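Local coordinates for ATP12 ATPase (Paracoccus denitrificans, PDB 2R31), which probably acts as a chaperone in the assembly of the F1 sector of ATP synthase, at residues A[100-105]-A[179-184]; A[91-96]-A[171-176]. One frame throughout, in Å; residues are numbered along the deposited sequence.

Interactions 1 and 2 are neighbours in the helical part of the chain, their centres about 9 Å apart, and they share the connection from helix 163-174 to helix 179-186. Interaction 1 fastens the start of helix 179-186 to the turn that leads into strand 104-105; interaction 2 packs the ends of helices 86-95 and 163-174 together. L179 joins them: its CB lies 3.8 Å from CB of Y96, and its CD2 is 3.6 Å from the backbone O of G94. A second touch sets CD2 of L101 3.7 Å from O of P176. Along the chain the four segments alternate, so the pieces 91-105 and 171-184 meet twice, once at each contact.

Interaction 1 of 2, residues A[100-105]-A[179-184]; sequences DLLSYR and LILGLA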
# COMPACT_ATOMS: atom_id res chain seq x y z
N ASP A 100 -15.83 -3.29 0.41
CA ASP A 100 -15.01 -2.71 -0.62
C ASP A 100 -15.64 -1.43 -1.17
O ASP A 100 -16.82 -1.45 -1.55
CB ASP A 100 -14.78 -3.74 -1.76
CG ASP A 100 -13.55 -3.39 -2.58
OD1 ASP A 100 -13.60 -2.36 -3.31
OD2 ASP A 100 -12.55 -4.14 -2.46
N LEU A 101 -14.85 -0.36 -1.30
CA LEU A 101 -15.31 0.86 -1.95
C LEU A 101 -16.11 0.58 -3.23
O LEU A 101 -17.10 1.24 -3.52
CB LEU A 101 -14.07 1.70 -2.29
CG LEU A 101 -14.33 3.09 -2.86
CD1 LEU A 101 -14.74 4.06 -1.74
CD2 LEU A 101 -13.08 3.62 -3.57
N LEU A 102 -15.61 -0.36 -4.04
CA LEU A 102 -16.17 -0.57 -5.37
C LEU A 102 -17.56 -1.21 -5.32
O LEU A 102 -18.27 -1.20 -6.35
CB LEU A 102 -15.27 -1.39 -6.25
CG LEU A 102 -13.81 -0.98 -6.37
CD1 LEU A 102 -13.18 -1.74 -7.54
CD2 LEU A 102 -13.60 0.52 -6.56
N SER A 103 -17.93 -1.80 -4.19
CA SER A 103 -19.26 -2.43 -4.01
C SER A 103 -20.32 -1.44 -3.57
O SER A 103 -21.50 -1.72 -3.78
CB SER A 103 -19.22 -3.52 -2.93
OG SER A 103 -18.52 -4.66 -3.34
N TYR A 104 -19.97 -0.33 -2.97
CA TYR A 104 -20.93 0.55 -2.27
C TYR A 104 -21.20 1.77 -3.12
O TYR A 104 -20.56 2.84 -2.95
CB TYR A 104 -20.44 0.84 -0.80
CG TYR A 104 -20.71 -0.45 -0.08
CD1 TYR A 104 -21.99 -0.70 0.42
CD2 TYR A 104 -19.76 -1.42 0.09
CE1 TYR A 104 -22.31 -1.88 1.07
CE2 TYR A 104 -20.04 -2.60 0.73
CZ TYR A 104 -21.31 -2.83 1.23
OH TYR A 104 -21.61 -4.03 1.88
N ARG A 105 -22.12 1.67 -4.06
CA ARG A 105 -22.42 2.73 -5.05
C ARG A 105 -23.34 3.74 -4.43
O ARG A 105 -24.08 3.44 -3.47
CB ARG A 105 -23.06 2.09 -6.31
CG ARG A 105 -22.35 0.93 -6.98
CD ARG A 105 -21.03 1.28 -7.55
NE ARG A 105 -20.13 0.22 -7.99
CZ ARG A 105 -20.05 -0.27 -9.21
NH1 ARG A 105 -20.86 0.19 -10.15
NH2 ARG A 105 -19.14 -1.22 -9.46
N LEU A 179 -10.06 -3.55 -1.29
CA LEU A 179 -9.18 -4.68 -1.60
C LEU A 179 -9.00 -4.83 -3.09
O LEU A 179 -7.88 -5.16 -3.53
CB LEU A 179 -9.76 -5.98 -0.97
CG LEU A 179 -8.90 -7.21 -1.23
CD1 LEU A 179 -7.51 -7.08 -0.68
CD2 LEU A 179 -9.60 -8.43 -0.63
N ILE A 180 -10.06 -4.65 -3.88
CA ILE A 180 -9.92 -4.83 -5.32
C ILE A 180 -8.91 -3.85 -5.91
O ILE A 180 -8.07 -4.25 -6.73
CB ILE A 180 -11.27 -4.77 -6.03
CG1 ILE A 180 -12.25 -5.83 -5.50
CG2 ILE A 180 -11.10 -4.87 -7.54
CD1 ILE A 180 -11.66 -7.26 -5.38
N LEU A 181 -8.97 -2.57 -5.52
CA LEU A 181 -7.98 -1.65 -6.06
C LEU A 181 -6.59 -1.99 -5.62
O LEU A 181 -5.61 -1.87 -6.40
CB LEU A 181 -8.29 -0.20 -5.68
CG LEU A 181 -9.58 0.40 -6.27
CD1 LEU A 181 -9.75 1.82 -5.76
CD2 LEU A 181 -9.58 0.37 -7.78
N GLY A 182 -6.39 -2.44 -4.37
CA GLY A 182 -5.06 -2.82 -3.95
C GLY A 182 -4.52 -4.03 -4.70
O GLY A 182 -3.36 -4.04 -5.14
N LEU A 183 -5.36 -5.07 -4.83
CA LEU A 183 -4.95 -6.24 -5.59
C LEU A 183 -4.68 -5.89 -7.06
O LEU A 183 -3.76 -6.43 -7.67
CB LEU A 183 -5.98 -7.37 -5.50
CG LEU A 183 -6.11 -8.00 -4.10
CD1 LEU A 183 -7.25 -8.99 -4.10
CD2 LEU A 183 -4.84 -8.63 -3.64
N ALA A 184 -5.49 -4.99 -7.64
CA ALA A 184 -5.28 -4.62 -9.03
C ALA A 184 -3.94 -3.95 -9.23
O ALA A 184 -3.32 -4.12 -10.29
CB ALA A 184 -6.42 -3.74 -9.51
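With CG of D100 anti to the backbone N (chi1 -159°), the carboxylate is carried to the first turn of helix 179-186, while L102, whose CG is anti to its own carbonyl carbon, sets CD1 against I180 and CD2 against L181. OD2 of D100 accepts the backbone N-H of I180 through its syn lone pair, 2.9 Å from that N and nearly straight at 169°; N of L179 lies 2.8 Å from the same OD2. The other oxygen, OD1, accepts from N of L102, 2.9 Å away, on its anti lone pair and also bonds the hydroxyl of S178, so both ends of the buried carboxylate are held and its rotation is fixed. Beside this polar grip, in one of the two conformers of L102, its CD1 packs on CG2 of I180 at 3.8 Å, and its CD2 on CG of L181 at 4.0 Å. W120 of helix 110-130 also touches L102. An asparagine here removes the negative charge facing the helix start and would probably leave one of the backbone N-H groups, of L102 or I180, opposed by an amide NH2. The OD1 bond closes an Asx turn, and the same aspartate ties that turn to the N-terminal end of a helix distant in sequence.

Interaction 2 of 2, residues A[91-96]-A[171-176]; sequences AMLGDY and DLVTLP
Y96 lays one face of its ring against V173, and its hydroxyl end reaches T174, so a single side chain spans two consecutive residues of the facing segment. CG1 of V173 sits over the face in a CH-pi contact, 3.9 Å from the ring centroid of Y96 and 23° off the normal. This CG1 of V173 is displaced toward the root of the ring, where CG of Y96 is its closest atom at 3.6 Å. V173 presents this methyl because CG1 is anti to the backbone N (chi1 173°). At the far end of the ring, CG2 of T174 approaches obliquely and comes 3.8 Å from OH of Y96. The same methyl of T174 also touches L93, while OG1 bonds back to the carbonyl O of H170, one turn earlier in the same helix, which satisfies the hydroxyl within its own helix.

L93, three residues before Y96, meets the same two partners. CD2 of L93 is shared between them, 3.9 Å from CG2 of T174 and 4.0 Å from CB of V173. Within segment 91-96, SD of M92 lies in the plane of the Y96 ring at its edge. Beyond the pair, L166 and H170 extend the surface against L93, and L179 of the next helix touches both Y96 and V173. The contact is thus apolar packing between the C-terminal part of helix 86-95, together with Y96, and that of helix 163-174, a partly buried interface in the largely alpha-helical region of this ATP12-family protein.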
# COMPACT_ATOMS: atom_id res chain seq x y z
N ALA A 91 -5.70 -11.50 7.27
CA ALA A 91 -7.15 -11.65 7.43
C ALA A 91 -7.82 -10.29 7.37
O ALA A 91 -8.87 -10.11 6.74
CB ALA A 91 -7.45 -12.35 8.72
N MET A 92 -7.21 -9.29 8.02
CA MET A 92 -7.77 -7.95 8.05
C MET A 92 -7.86 -7.35 6.65
O MET A 92 -8.88 -6.75 6.26
CB MET A 92 -6.91 -7.09 9.01
CG MET A 92 -7.34 -5.65 9.14
SD MET A 92 -6.78 -4.55 7.85
CE MET A 92 -5.05 -4.51 8.21
N LEU A 93 -6.78 -7.49 5.87
CA LEU A 93 -6.80 -6.94 4.51
C LEU A 93 -7.78 -7.72 3.65
O LEU A 93 -8.54 -7.14 2.84
CB LEU A 93 -5.41 -6.90 3.93
CG LEU A 93 -4.45 -5.92 4.58
CD1 LEU A 93 -3.05 -6.11 4.03
CD2 LEU A 93 -4.92 -4.48 4.41
N GLY A 94 -7.79 -9.05 3.77
CA GLY A 94 -8.71 -9.86 3.00
C GLY A 94 -10.16 -9.50 3.31
O GLY A 94 -11.04 -9.60 2.43
N ASP A 95 -10.46 -9.11 4.54
CA ASP A 95 -11.80 -8.74 4.95
C ASP A 95 -12.31 -7.48 4.26
O ASP A 95 -13.54 -7.27 4.21
CB ASP A 95 -11.89 -8.52 6.42
CG ASP A 95 -11.91 -9.74 7.23
OD1 ASP A 95 -12.11 -10.87 6.69
OD2 ASP A 95 -11.69 -9.57 8.47
N TYR A 96 -11.42 -6.66 3.67
CA TYR A 96 -11.93 -5.54 2.88
C TYR A 96 -12.72 -6.02 1.66
O TYR A 96 -13.49 -5.24 1.10
CB TYR A 96 -10.79 -4.62 2.44
CG TYR A 96 -10.42 -3.55 3.43
CD1 TYR A 96 -9.60 -3.81 4.51
CD2 TYR A 96 -10.92 -2.26 3.29
CE1 TYR A 96 -9.26 -2.85 5.40
CE2 TYR A 96 -10.54 -1.28 4.18
CZ TYR A 96 -9.70 -1.59 5.26
OH TYR A 96 -9.40 -0.55 6.12
N ASP A 171 -1.29 -0.38 2.49
CA ASP A 171 -1.83 0.99 2.25
C ASP A 171 -2.56 1.10 0.92
O ASP A 171 -3.43 1.96 0.75
CB ASP A 171 -0.73 2.03 2.35
CG ASP A 171 -0.20 2.26 3.73
OD1 ASP A 171 -0.69 1.65 4.71
OD2 ASP A 171 0.72 3.11 3.81
N LEU A 172 -2.20 0.26 -0.06
CA LEU A 172 -2.92 0.20 -1.33
C LEU A 172 -4.36 -0.25 -1.15
O LEU A 172 -5.20 0.03 -2.01
CB LEU A 172 -2.16 -0.69 -2.32
CG LEU A 172 -0.82 -0.15 -2.76
CD1 LEU A 172 -0.03 -1.26 -3.49
CD2 LEU A 172 -0.90 1.10 -3.58
N VAL A 173 -4.66 -0.93 -0.04
CA VAL A 173 -6.01 -1.31 0.33
C VAL A 173 -6.64 -0.28 1.27
O VAL A 173 -7.73 0.20 1.05
CB VAL A 173 -6.04 -2.71 1.00
CG1 VAL A 173 -7.40 -3.06 1.56
CG2 VAL A 173 -5.57 -3.76 -0.02
N THR A 174 -5.93 0.03 2.38
CA THR A 174 -6.57 0.81 3.44
C THR A 174 -6.77 2.24 3.08
O THR A 174 -7.78 2.87 3.53
CB THR A 174 -5.82 0.67 4.79
OG1 THR A 174 -4.51 1.20 4.60
CG2 THR A 174 -5.72 -0.76 5.24
N LEU A 175 -5.88 2.86 2.33
CA LEU A 175 -6.05 4.29 2.07
C LEU A 175 -7.23 4.52 1.13
O LEU A 175 -8.13 5.33 1.46
CB LEU A 175 -4.71 4.92 1.68
CG LEU A 175 -3.53 4.66 2.65
CD1 LEU A 175 -2.27 5.32 2.12
CD2 LEU A 175 -3.82 5.07 4.08
N PRO A 176 -7.40 3.83 -0.03
CA PRO A 176 -8.61 4.00 -0.79
C PRO A 176 -9.81 3.27 -0.23
O PRO A 176 -10.96 3.53 -0.61
CB PRO A 176 -8.20 3.46 -2.16
CG PRO A 176 -7.17 2.39 -1.90
CD PRO A 176 -6.38 3.02 -0.73